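Local structure of chitin oligosaccharide binding protein NagB2 (Paenibacillus sp. FPU-7, 7EHU) at residues 34-39 and 45-50; 179-184 and 245-250; 208-213 and 297-302; 387-390 and 396-399. The protein probably serves as an extracellular solute-binding protein that captures short chitin oligosaccharides, such as N,N'-diacetylchitobiose, in a pocket within its fold. One frame throughout, in Å; residues are numbered along the deposited sequence. Where two conformers were deposited one is given.

Contact 1 (34-39 and 45-50); sequences LRHINV and NTLALL. With NAG (2-acetamido-2-deoxy-beta-D-glucopyranose), chain B.
Strand 34-36 and helix 45-50 run nearly antiparallel, at 164° with their axes 11.6 Å apart, and the loop after the strand brings Asn38 CA within 5.6 Å of Leu47 CA. Two leucines of the helix, Leu47 and Leu50, meet His36 from the same side but at different ends: Leu47 CD1 comes to 3.6 Å from His36 CE1, the two side chains crossing at about a right angle, while Leu50 CD2 lies 3.8 Å from His36 CB. With CG between its backbone N and carbonyl carbon (chi1 68°), the imidazole folds back beside the loop, where ND1 accepts a hydrogen bond from Asn38 N, 3.0 Å away and close to the ring plane. This is the first strand-to-helix passage of a beta-alpha-beta unit formed by strand 30-36, helix 44-60 and strand 64-70, and its turn contributes to the sugar pocket. Asn38, the centre of an inverse gamma turn, crosses Thr46 at about a right angle, its OD1 3.4 Å from Thr46 CG2. The same OD1 accepts a hydrogen bond from O6 of an N-acetylglucosamine at 2.8 Å. Thr46 OG1 pairs with O1, the anomeric hydroxyl of that sugar, also at 2.8 Å, and either oxygen could be the donor.

Contact 2 (179-184 and 245-250); sequences ALKAKN and KGYIDP
Two helix ends meet here, both finished by a Schellman motif: helix 230-244 closes at Gly246, whose positive phi (78°) turns the chain out of the helix, and Lys181 lies in the last turn of helix 170-182, which closes at Asn184. In the second motif Asn184, likewise at positive phi, sends its backbone N to Lys181 O at 2.9 Å. Between the two ends it is mainly the aliphatic length of Lys181 that makes the contact. Its chain is bent at chi2 (63°) and again at chi4, and this curls the methylenes over the carbonyls of the neighbouring turn instead of letting them stretch straight out. CE comes to 3.6 Å from Lys245 O, and CD to 3.7 Å from Gly246 O. Glycine at 246 has no side chain, which lets the lysine come in close to the backbone there. The sequel of the turn is tied down from another direction, since the backbones of Tyr247 and Asp249 both bond to Ile188 of the short strand 188-189. Lys245 sends its far end away from the contact, where NZ forms a salt bridge with Asp241 in the last turn of the helix that precedes it, while its CB lies 3.4 Å above the plane of the Tyr247 ring, over the centre. The rim of that same ring serves the other helix: Lys181 CB sits at the edge, near the ring plane, 3.9 Å from Tyr247 CE1.

Contact 3 (208-213 and 297-302); sequences FVATAG and FRFPNI
One face of the Phe299 ring carries Pro300 CD, 3.5 Å above the plane and offset toward the rim, while the CD1-CE1 side is met obliquely by the methyl of Ala210, with Phe299 CE1 and Ala210 CB 3.5 Å apart. With its CG anti to the backbone N (chi1 -167°), the ring reaches toward the helix, where Ser206 and Leu207 also touch it; Trp170 of helix 170-182 adds a further neighbour. Ala210 CB has a second apolar partner, Ile302 CD1 at 3.7 Å, which comes from the same side as the ring and continues to Thr211 CG2 at 3.8 Å. Thr211 turns its hydroxyl back to its own helix, where OG1 is hydrogen-bonded to Leu207 O as well as to Ala231 O at the start of helix 230-244. A water links the backbones: it accepts from Ile302 N at 3.0 Å and may donate to Ala210 O at 3.3 Å, though other acceptors compete for its protons. This packing of methyl groups and ring is plain helix-on-loop packing in an alpha/beta lobe of a solute-binding protein, joining the end of helix 197-212 to the connection between strands 294-297 and 309-320.

Contact 4 (387-390 and 396-399); sequences AFDA and VKVT. With NAG (2-acetamido-2-deoxy-beta-D-glucopyranose), chain C.
Asp389 OD2 takes a hydrogen bond from O4 of a bound N-acetylglucosamine at 2.7 Å, and the other carboxylate oxygen, OD1, is engaged in a salt bridge with Arg77. Because O4 is the donor, it is a hydroxyl and not a glycosidic oxygen, which marks this sugar as the non-reducing end of its chain. Ala387 CB approaches the same O4 to 3.3 Å, and Ser315 OG also bonds this sugar. Behind the carboxylate, Asp389 CB rests against Lys397 CD at 3.5 Å, so the pocket residue is backed by a methylene of the helix. The segment 387-390 follows strand 383-385 and leads into helix 394-408; in this solute-binding fold the turn between them therefore presents an acid to the ligand while Lys397 in the first turn of the helix packs behind it. Lys397 runs extended to CD and then bends at chi3 (79°), which takes its ammonium away to a salt bridge with Asp78. NZ stays 5.7 Å from Asp389 OD1, too far for direct pairing, although its charge probably still adds to the field around the acid. Phe388 is a neighbour to both residues. Lys397 CG lies obliquely beside its ring, 3.9 Å from CZ, the two side chains crossing at about a right angle, and Asp389 CB sits 4.1 Å above one face of the ring, over its centre. The backbone N of Phe388 is hydrogen-bonded to Asn205 OD1 of helix 197-212.

Overall arrangement
Contacts 1 and 4 are buried and meet different sugars of the glycan pocket, their centres about 24 Å apart; each sets polar groups toward the ligand, two side chains in contact 1 and one acid in contact 4, with apolar packing behind, leucines and an imidazole in contact 1, lysine methylenes and a phenyl ring in contact 4. Contact 3, partly buried, adds water-bridged backbones to methyl packing, while contact 2, about 26 Å from the chain's centre, relies on lysine methylenes at helix ends near the surface. Helices 170-182 and 230-244, whose ends make or adjoin contact 2, also touch contact 3. Contacts 3 and 4 touch directly, Phe208 CZ lying 4.1 Å from Phe388 CB, so helix 197-212 reaches both.

Contact 1 (34-39 and 45-50)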
loop_
_atom_site.group_PDB
_atom_site.type_symbol
_atom_site.label_atom_id
_atom_site.label_comp_id
_atom_site.label_asym_id
_atom_site.label_seq_id
_atom_site.Cartn_x
_atom_site.Cartn_y
_atom_site.Cartn_z
ATOM N N LEU A 34 -5.018 -16.163 -13.291
ATOM C CA LEU A 34 -5.397 -15.086 -12.383
ATOM C C LEU A 34 -4.246 -14.924 -11.396
ATOM O O LEU A 34 -4.082 -15.734 -10.475
ATOM C CB LEU A 34 -6.715 -15.418 -11.687
ATOM C CG LEU A 34 -7.441 -14.259 -11.013
ATOM C CD1 LEU A 34 -8.805 -14.729 -10.506
ATOM C CD2 LEU A 34 -6.635 -13.634 -9.866
ATOM N N ARG A 35 -3.429 -13.897 -11.631
ATOM C CA ARG A 35 -2.294 -13.560 -10.786
ATOM C C ARG A 35 -2.762 -12.743 -9.591
ATOM O O ARG A 35 -3.335 -11.662 -9.759
ATOM C CB ARG A 35 -1.276 -12.768 -11.607
ATOM C CG ARG A 35 -0.131 -12.142 -10.816
ATOM C CD ARG A 35 0.904 -13.143 -10.294
ATOM N NE ARG A 35 1.301 -14.058 -11.343
ATOM C CZ ARG A 35 2.014 -13.738 -12.422
ATOM N NH1 ARG A 35 2.443 -12.496 -12.583
ATOM N NH2 ARG A 35 2.253 -14.641 -13.364
ATOM N N HIS A 36 -2.487 -13.239 -8.384
ATOM C CA HIS A 36 -2.873 -12.544 -7.169
ATOM C C HIS A 36 -1.697 -12.591 -6.201
ATOM O O HIS A 36 -0.729 -13.345 -6.394
ATOM C CB HIS A 36 -4.113 -13.173 -6.537
ATOM C CG HIS A 36 -3.862 -14.531 -5.991
ATOM N ND1 HIS A 36 -3.440 -14.743 -4.693
ATOM C CD2 HIS A 36 -3.945 -15.756 -6.565
ATOM C CE1 HIS A 36 -3.282 -16.036 -4.500
ATOM N NE2 HIS A 36 -3.593 -16.673 -5.610
ATOM N N ILE A 37 -1.783 -11.781 -5.150
ATOM C CA ILE A 37 -0.705 -11.624 -4.178
ATOM C C ILE A 37 -1.081 -12.181 -2.806
ATOM O O ILE A 37 -0.363 -11.946 -1.824
ATOM C CB ILE A 37 -0.242 -10.157 -4.096
ATOM C CG1 ILE A 37 -1.398 -9.222 -3.695
ATOM C CG2 ILE A 37 0.381 -9.722 -5.411
ATOM C CD1 ILE A 37 -0.920 -7.835 -3.331
ATOM N N ASN A 38 -2.162 -12.944 -2.709
ATOM C CA ASN A 38 -2.687 -13.387 -1.409
ATOM C C ASN A 38 -2.099 -14.722 -0.971
ATOM O O ASN A 38 -2.809 -15.720 -0.821
ATOM C CB ASN A 38 -4.201 -13.425 -1.473
ATOM C CG ASN A 38 -4.757 -12.086 -1.789
ATOM O OD1 ASN A 38 -4.429 -11.113 -1.098
ATOM N ND2 ASN A 38 -5.538 -11.989 -2.855
ATOM N N VAL A 39 -0.776 -14.708 -0.746
ATOM C CA VAL A 39 0.002 -15.919 -0.489
ATOM C C VAL A 39 0.297 -16.160 0.990
ATOM O O VAL A 39 0.542 -17.302 1.386
ATOM C CB VAL A 39 1.315 -15.949 -1.309
ATOM C CG1 VAL A 39 1.021 -15.916 -2.786
ATOM C CG2 VAL A 39 2.269 -14.832 -0.911
ATOM N N ASN A 45 -8.008 -15.341 4.296
ATOM C CA ASN A 45 -9.412 -15.007 4.090
ATOM C C ASN A 45 -9.608 -14.289 2.758
ATOM O O ASN A 45 -10.610 -14.506 2.059
ATOM C CB ASN A 45 -9.932 -14.140 5.238
ATOM C CG ASN A 45 -10.121 -14.918 6.529
ATOM O OD1 ASN A 45 -10.247 -16.138 6.535
ATOM N ND2 ASN A 45 -10.144 -14.194 7.633
ATOM N N THR A 46 -8.651 -13.434 2.390
ATOM C CA THR A 46 -8.713 -12.746 1.103
ATOM C C THR A 46 -8.648 -13.744 -0.038
ATOM O O THR A 46 -9.396 -13.625 -1.019
ATOM C CB THR A 46 -7.560 -11.748 1.009
ATOM O OG1 THR A 46 -7.577 -10.919 2.174
ATOM C CG2 THR A 46 -7.695 -10.851 -0.216
ATOM N N LEU A 47 -7.763 -14.731 0.078
ATOM C CA LEU A 47 -7.681 -15.782 -0.929
ATOM C C LEU A 47 -8.973 -16.589 -1.001
ATOM O O LEU A 47 -9.458 -16.895 -2.095
ATOM C CB LEU A 47 -6.459 -16.669 -0.666
ATOM C CG LEU A 47 -6.262 -17.871 -1.597
ATOM C CD1 LEU A 47 -6.279 -17.430 -3.061
ATOM C CD2 LEU A 47 -4.980 -18.604 -1.253
ATOM N N ALA A 48 -9.553 -16.940 0.143
ATOM C CA ALA A 48 -10.772 -17.742 0.118
ATOM C C ALA A 48 -11.910 -16.976 -0.549
ATOM O O ALA A 48 -12.717 -17.553 -1.283
ATOM C CB ALA A 48 -11.149 -18.155 1.543
ATOM N N LEU A 49 -11.974 -15.665 -0.329
ATOM C CA LEU A 49 -13.013 -14.866 -0.979
ATOM C C LEU A 49 -12.804 -14.832 -2.488
ATOM O O LEU A 49 -13.762 -14.972 -3.265
ATOM C CB LEU A 49 -12.986 -13.455 -0.403
ATOM C CG LEU A 49 -14.084 -12.493 -0.822
ATOM C CD1 LEU A 49 -15.455 -13.063 -0.505
ATOM C CD2 LEU A 49 -13.901 -11.162 -0.140
ATOM N N LEU A 50 -11.552 -14.675 -2.920
ATOM C CA LEU A 50 -11.234 -14.720 -4.340
ATOM C C LEU A 50 -11.633 -16.062 -4.945
ATOM O O LEU A 50 -12.208 -16.112 -6.038
ATOM C CB LEU A 50 -9.741 -14.452 -4.535
ATOM C CG LEU A 50 -9.232 -14.460 -5.979
ATOM C CD1 LEU A 50 -9.843 -13.316 -6.802
ATOM C CD2 LEU A 50 -7.708 -14.369 -5.981
HETATM C C1 NAG B . -4.788 -8.776 2.911
HETATM C C2 NAG B . -3.298 -8.536 3.215
HETATM C C3 NAG B . -2.799 -7.273 2.525
HETATM C C4 NAG B . -3.282 -7.172 1.081
HETATM C C5 NAG B . -4.755 -7.533 0.962
HETATM C C6 NAG B . -5.243 -7.585 -0.464
HETATM C C7 NAG B . -2.451 -9.261 5.431
HETATM C C8 NAG B . -2.402 -8.915 6.897
HETATM N N2 NAG B . -3.118 -8.401 4.653
HETATM O O1 NAG B . -5.204 -9.989 3.435
HETATM O O3 NAG B . -1.376 -7.253 2.615
HETATM O O4 NAG B . -3.229 -5.801 0.689
HETATM O O5 NAG B . -4.988 -8.818 1.541
HETATM O O6 NAG B . -4.373 -8.340 -1.289
HETATM O O7 NAG B . -1.887 -10.254 4.968
#

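Contact 2 (179-184 and 245-250)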
loop_
_atom_site.group_PDB
_atom_site.type_symbol
_atom_site.label_atom_id
_atom_site.label_comp_id
_atom_site.label_asym_id
_atom_site.label_seq_id
_atom_site.Cartn_x
_atom_site.Cartn_y
_atom_site.Cartn_z
ATOM N N ALA A 179 10.246 8.622 25.770
ATOM C CA ALA A 179 9.713 7.950 26.954
ATOM C C ALA A 179 9.676 6.438 26.768
ATOM O O ALA A 179 9.950 5.677 27.710
ATOM C CB ALA A 179 8.308 8.480 27.257
ATOM N N LEU A 180 9.326 5.981 25.567
ATOM C CA LEU A 180 9.321 4.547 25.299
ATOM C C LEU A 180 10.734 3.988 25.378
ATOM O O LEU A 180 10.972 2.964 26.034
ATOM C CB LEU A 180 8.724 4.284 23.917
ATOM C CG LEU A 180 7.217 4.545 23.791
ATOM C CD1 LEU A 180 6.829 4.747 22.330
ATOM C CD2 LEU A 180 6.397 3.416 24.414
ATOM N N LYS A 181 11.694 4.676 24.745
ATOM C CA LYS A 181 13.089 4.246 24.784
ATOM C C LYS A 181 13.596 4.179 26.219
ATOM O O LYS A 181 14.300 3.235 26.589
ATOM C CB LYS A 181 13.928 5.212 23.940
ATOM C CG LYS A 181 15.384 4.794 23.644
ATOM C CD LYS A 181 15.471 3.503 22.824
ATOM C CE LYS A 181 16.904 3.079 22.549
ATOM N NZ LYS A 181 17.707 3.000 23.801
ATOM N N ALA A 182 13.204 5.145 27.058
ATOM C CA ALA A 182 13.683 5.181 28.439
ATOM C C ALA A 182 13.174 3.996 29.246
ATOM O O ALA A 182 13.810 3.598 30.237
ATOM C CB ALA A 182 13.258 6.494 29.094
ATOM N N LYS A 183 12.033 3.433 28.857
ATOM C CA LYS A 183 11.505 2.226 29.468
ATOM C C LYS A 183 11.987 0.951 28.790
ATOM O O LYS A 183 11.477 -0.129 29.111
ATOM C CB LYS A 183 9.981 2.236 29.422
ATOM C CG LYS A 183 9.235 3.247 30.271
ATOM C CD LYS A 183 9.297 3.038 31.783
ATOM C CE LYS A 183 8.739 1.664 32.075
ATOM N NZ LYS A 183 7.879 1.465 33.257
ATOM N N ASN A 184 12.933 1.048 27.851
ATOM C CA ASN A 184 13.427 -0.112 27.113
ATOM C C ASN A 184 12.286 -0.828 26.378
ATOM O O ASN A 184 12.254 -2.054 26.276
ATOM C CB ASN A 184 14.242 -1.043 28.018
ATOM C CG ASN A 184 15.577 -0.420 28.449
ATOM O OD1 ASN A 184 15.990 0.620 27.927
ATOM N ND2 ASN A 184 16.228 -1.035 29.420
ATOM N N LYS A 245 18.762 6.979 17.032
ATOM C CA LYS A 245 18.294 7.066 18.406
ATOM C C LYS A 245 17.821 5.722 18.956
ATOM O O LYS A 245 17.494 5.640 20.144
ATOM C CB LYS A 245 17.130 8.077 18.472
ATOM C CG LYS A 245 17.519 9.553 18.253
ATOM C CD LYS A 245 17.631 10.333 19.557
ATOM C CE LYS A 245 18.152 11.762 19.344
ATOM N NZ LYS A 245 17.263 12.604 18.497
ATOM N N GLY A 246 17.747 4.676 18.133
ATOM C CA GLY A 246 17.160 3.426 18.579
ATOM C C GLY A 246 15.647 3.417 18.598
ATOM O O GLY A 246 15.037 2.544 19.225
ATOM N N TYR A 247 15.010 4.358 17.910
ATOM C CA TYR A 247 13.554 4.397 17.883
ATOM C C TYR A 247 12.997 3.377 16.891
ATOM O O TYR A 247 12.024 2.692 17.192
ATOM C CB TYR A 247 13.080 5.822 17.594
ATOM C CG TYR A 247 13.491 6.891 18.609
ATOM C CD1 TYR A 247 13.747 6.574 19.944
ATOM C CD2 TYR A 247 13.576 8.227 18.234
ATOM C CE1 TYR A 247 14.079 7.554 20.864
ATOM C CE2 TYR A 247 13.918 9.212 19.146
ATOM C CZ TYR A 247 14.174 8.861 20.459
ATOM O OH TYR A 247 14.491 9.800 21.412
ATOM N N ILE A 248 13.610 3.243 15.716
ATOM C CA ILE A 248 13.315 2.135 14.814
ATOM C C ILE A 248 14.037 0.892 15.328
ATOM O O ILE A 248 15.198 0.968 15.741
ATOM C CB ILE A 248 13.732 2.485 13.373
ATOM C CG1 ILE A 248 12.828 3.578 12.800
ATOM C CG2 ILE A 248 13.693 1.253 12.474
ATOM C CD1 ILE A 248 13.363 4.250 11.513
ATOM N N ASP A 249 13.337 -0.252 15.355
ATOM C CA ASP A 249 13.878 -1.545 15.786
ATOM C C ASP A 249 15.281 -1.735 15.212
ATOM O O ASP A 249 15.453 -1.692 13.994
ATOM C CB ASP A 249 12.963 -2.657 15.269
ATOM C CG ASP A 249 13.330 -4.033 15.789
ATOM O OD1 ASP A 249 14.452 -4.234 16.285
ATOM O OD2 ASP A 249 12.459 -4.930 15.693
ATOM N N PRO A 250 16.309 -1.941 16.048
ATOM C CA PRO A 250 17.666 -2.122 15.502
ATOM C C PRO A 250 17.788 -3.284 14.561
ATOM O O PRO A 250 18.768 -3.335 13.812
ATOM C CB PRO A 250 18.543 -2.351 16.747
ATOM C CG PRO A 250 17.606 -2.795 17.807
ATOM C CD PRO A 250 16.314 -2.031 17.520
#

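Contact 3 (208-213 and 297-302)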
loop_
_atom_site.group_PDB
_atom_site.type_symbol
_atom_site.label_atom_id
_atom_site.label_comp_id
_atom_site.label_asym_id
_atom_site.label_seq_id
_atom_site.Cartn_x
_atom_site.Cartn_y
_atom_site.Cartn_z
ATOM N N PHE A 208 8.963 12.632 4.190
ATOM C CA PHE A 208 9.354 13.680 3.245
ATOM C C PHE A 208 8.164 14.486 2.739
ATOM O O PHE A 208 8.346 15.639 2.347
ATOM C CB PHE A 208 10.349 13.237 2.155
ATOM C CG PHE A 208 9.847 12.241 1.127
ATOM C CD1 PHE A 208 8.920 12.591 0.154
ATOM C CD2 PHE A 208 10.421 10.976 1.048
ATOM C CE1 PHE A 208 8.545 11.668 -0.824
ATOM C CE2 PHE A 208 10.036 10.073 0.080
ATOM C CZ PHE A 208 9.106 10.421 -0.841
ATOM N N VAL A 209 6.952 13.931 2.766
ATOM C CA VAL A 209 5.789 14.762 2.494
ATOM C C VAL A 209 5.534 15.688 3.677
ATOM O O VAL A 209 5.185 16.861 3.499
ATOM C CB VAL A 209 4.571 13.901 2.099
ATOM C CG1 VAL A 209 3.284 14.738 2.077
ATOM C CG2 VAL A 209 4.816 13.206 0.745
ATOM N N ALA A 210 5.745 15.195 4.901
ATOM C CA ALA A 210 5.582 16.050 6.074
ATOM C C ALA A 210 6.580 17.199 6.075
ATOM O O ALA A 210 6.254 18.299 6.537
ATOM C CB ALA A 210 5.732 15.243 7.366
ATOM N N THR A 211 7.802 16.972 5.583
ATOM C CA THR A 211 8.813 18.026 5.599
ATOM C C THR A 211 8.758 18.926 4.373
ATOM O O THR A 211 9.035 20.118 4.492
ATOM C CB THR A 211 10.224 17.441 5.725
ATOM O OG1 THR A 211 10.451 16.517 4.663
ATOM C CG2 THR A 211 10.434 16.760 7.058
ATOM N N ALA A 212 8.424 18.392 3.196
ATOM C CA ALA A 212 8.512 19.146 1.954
ATOM C C ALA A 212 7.156 19.498 1.361
ATOM O O ALA A 212 7.089 20.376 0.498
ATOM C CB ALA A 212 9.307 18.349 0.913
ATOM N N GLY A 213 6.082 18.841 1.798
ATOM C CA GLY A 213 4.787 19.022 1.196
ATOM C C GLY A 213 4.523 18.044 0.072
ATOM O O GLY A 213 5.447 17.454 -0.493
ATOM N N PHE A 297 -2.926 6.710 14.946
ATOM C CA PHE A 297 -2.815 8.135 14.676
ATOM C C PHE A 297 -2.141 8.357 13.329
ATOM O O PHE A 297 -1.236 7.611 12.937
ATOM C CB PHE A 297 -2.114 8.929 15.799
ATOM C CG PHE A 297 -0.741 8.445 16.185
ATOM C CD1 PHE A 297 -0.576 7.457 17.143
ATOM C CD2 PHE A 297 0.404 9.035 15.623
ATOM C CE1 PHE A 297 0.697 7.041 17.536
ATOM C CE2 PHE A 297 1.683 8.614 16.005
ATOM C CZ PHE A 297 1.821 7.616 16.970
ATOM N N ARG A 298 -2.597 9.391 12.631
ATOM C CA ARG A 298 -1.950 9.761 11.396
ATOM C C ARG A 298 -0.596 10.399 11.697
ATOM O O ARG A 298 -0.290 10.802 12.819
ATOM C CB ARG A 298 -2.843 10.669 10.563
ATOM C CG ARG A 298 -2.916 12.093 10.985
ATOM C CD ARG A 298 -3.528 12.961 9.851
ATOM N NE ARG A 298 -3.908 14.261 10.367
ATOM C CZ ARG A 298 -5.089 14.563 10.897
ATOM N NH1 ARG A 298 -6.067 13.672 10.962
ATOM N NH2 ARG A 298 -5.290 15.782 11.351
ATOM N N PHE A 299 0.246 10.419 10.684
ATOM C CA PHE A 299 1.585 10.957 10.834
ATOM C C PHE A 299 1.506 12.348 11.473
ATOM O O PHE A 299 0.694 13.171 11.045
ATOM C CB PHE A 299 2.286 11.022 9.469
ATOM C CG PHE A 299 3.757 11.282 9.602
ATOM C CD1 PHE A 299 4.244 12.583 9.693
ATOM C CD2 PHE A 299 4.655 10.233 9.711
ATOM C CE1 PHE A 299 5.585 12.824 9.882
ATOM C CE2 PHE A 299 5.993 10.482 9.909
ATOM C CZ PHE A 299 6.451 11.776 9.990
ATOM N N PRO A 300 2.314 12.638 12.490
ATOM C CA PRO A 300 2.175 13.911 13.216
ATOM C C PRO A 300 2.681 15.119 12.432
ATOM O O PRO A 300 3.490 15.017 11.514
ATOM C CB PRO A 300 3.041 13.697 14.461
ATOM C CG PRO A 300 4.086 12.694 14.013
ATOM C CD PRO A 300 3.345 11.765 13.086
ATOM N N ASN A 301 2.217 16.291 12.843
ATOM C CA ASN A 301 2.523 17.540 12.143
ATOM C C ASN A 301 3.925 18.050 12.478
ATOM O O ASN A 301 4.262 18.277 13.651
ATOM C CB ASN A 301 1.468 18.596 12.475
ATOM C CG ASN A 301 0.097 18.279 11.893
ATOM O OD1 ASN A 301 -0.021 17.533 10.920
ATOM N ND2 ASN A 301 -0.941 18.798 12.517
ATOM N N ILE A 302 4.736 18.244 11.434
ATOM C CA ILE A 302 6.066 18.833 11.571
ATOM C C ILE A 302 6.030 20.350 11.459
ATOM O O ILE A 302 6.930 21.016 11.986
ATOM C CB ILE A 302 7.038 18.209 10.548
ATOM C CG1 ILE A 302 7.434 16.801 11.005
ATOM C CG2 ILE A 302 8.298 19.078 10.338
ATOM C CD1 ILE A 302 8.213 16.000 9.992
HETATM O O HOH W 1 3.787 17.910 8.659
#

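Contact 4 (387-390 and 396-399)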
loop_
_atom_site.group_PDB
_atom_site.type_symbol
_atom_site.label_atom_id
_atom_site.label_comp_id
_atom_site.label_asym_id
_atom_site.label_seq_id
_atom_site.Cartn_x
_atom_site.Cartn_y
_atom_site.Cartn_z
ATOM N N ALA A 387 0.757 7.372 -2.570
ATOM C CA ALA A 387 2.103 6.865 -2.346
ATOM C C ALA A 387 3.026 7.325 -3.468
ATOM O O ALA A 387 2.626 7.433 -4.635
ATOM C CB ALA A 387 2.111 5.349 -2.266
ATOM N N PHE A 388 4.286 7.598 -3.109
ATOM C CA PHE A 388 5.238 8.110 -4.088
ATOM C C PHE A 388 5.403 7.160 -5.279
ATOM O O PHE A 388 5.724 7.615 -6.385
ATOM C CB PHE A 388 6.603 8.395 -3.440
ATOM C CG PHE A 388 7.451 7.169 -3.303
ATOM C CD1 PHE A 388 7.176 6.221 -2.337
ATOM C CD2 PHE A 388 8.483 6.936 -4.185
ATOM C CE1 PHE A 388 7.921 5.065 -2.268
ATOM C CE2 PHE A 388 9.228 5.782 -4.112
ATOM C CZ PHE A 388 8.948 4.850 -3.142
ATOM N N ASP A 389 5.164 5.857 -5.098
ATOM C CA ASP A 389 5.345 4.892 -6.186
ATOM C C ASP A 389 4.222 4.933 -7.202
ATOM O O ASP A 389 4.359 4.341 -8.279
ATOM C CB ASP A 389 5.664 3.585 -5.489
ATOM C CG ASP A 389 4.482 2.826 -4.911
ATOM O OD1 ASP A 389 3.363 2.695 -5.161
ATOM O OD2 ASP A 389 4.501 3.280 -3.691
ATOM N N ALA A 390 3.174 5.718 -6.941
ATOM C CA ALA A 390 2.233 6.052 -7.996
ATOM C C ALA A 390 2.799 7.101 -8.948
ATOM O O ALA A 390 2.330 7.209 -10.091
ATOM C CB ALA A 390 0.935 6.595 -7.399
ATOM N N VAL A 396 13.110 4.292 -10.254
ATOM C CA VAL A 396 13.315 5.240 -9.162
ATOM C C VAL A 396 12.868 4.619 -7.842
ATOM O O VAL A 396 13.568 4.701 -6.825
ATOM C CB VAL A 396 12.571 6.562 -9.471
ATOM C CG1 VAL A 396 12.643 7.537 -8.293
ATOM C CG2 VAL A 396 13.108 7.216 -10.747
ATOM N N LYS A 397 11.703 3.977 -7.846
ATOM C CA LYS A 397 11.200 3.319 -6.645
ATOM C C LYS A 397 12.191 2.290 -6.114
ATOM O O LYS A 397 12.504 2.277 -4.916
ATOM C CB LYS A 397 9.859 2.641 -6.929
ATOM C CG LYS A 397 9.247 1.959 -5.741
ATOM C CD LYS A 397 8.069 1.073 -6.114
ATOM C CE LYS A 397 8.491 -0.257 -6.673
ATOM N NZ LYS A 397 7.307 -1.081 -6.952
ATOM N N VAL A 398 12.654 1.381 -6.976
ATOM C CA VAL A 398 13.554 0.317 -6.534
ATOM C C VAL A 398 14.871 0.907 -6.033
ATOM O O VAL A 398 15.465 0.429 -5.058
ATOM C CB VAL A 398 13.724 -0.707 -7.677
ATOM C CG1 VAL A 398 14.767 -1.767 -7.359
ATOM C CG2 VAL A 398 12.381 -1.384 -7.983
ATOM N N THR A 399 15.344 1.976 -6.674
ATOM C CA THR A 399 16.552 2.630 -6.191
ATOM C C THR A 399 16.336 3.221 -4.802
ATOM O O THR A 399 17.232 3.156 -3.949
ATOM C CB THR A 399 16.985 3.701 -7.188
ATOM O OG1 THR A 399 17.235 3.101 -8.465
ATOM C CG2 THR A 399 18.260 4.393 -6.740
HETATM C C1 NAG C . 1.588 -1.759 -1.065
HETATM C C2 NAG C . 2.810 -1.635 -1.941
HETATM C C3 NAG C . 3.434 -0.247 -1.805
HETATM C C4 NAG C . 2.388 0.831 -2.070
HETATM C C5 NAG C . 1.169 0.616 -1.179
HETATM C C6 NAG C . 0.041 1.587 -1.458
HETATM C C7 NAG C . 4.106 -3.629 -2.531
HETATM C C8 NAG C . 5.161 -4.605 -2.087
HETATM N N2 NAG C . 3.791 -2.669 -1.659
HETATM O O3 NAG C . 4.512 -0.154 -2.728
HETATM O O4 NAG C . 2.893 2.134 -1.797
HETATM O O5 NAG C . 0.667 -0.716 -1.374
HETATM O O6 NAG C . -0.424 1.486 -2.796
HETATM O O7 NAG C . 3.573 -3.699 -3.639
#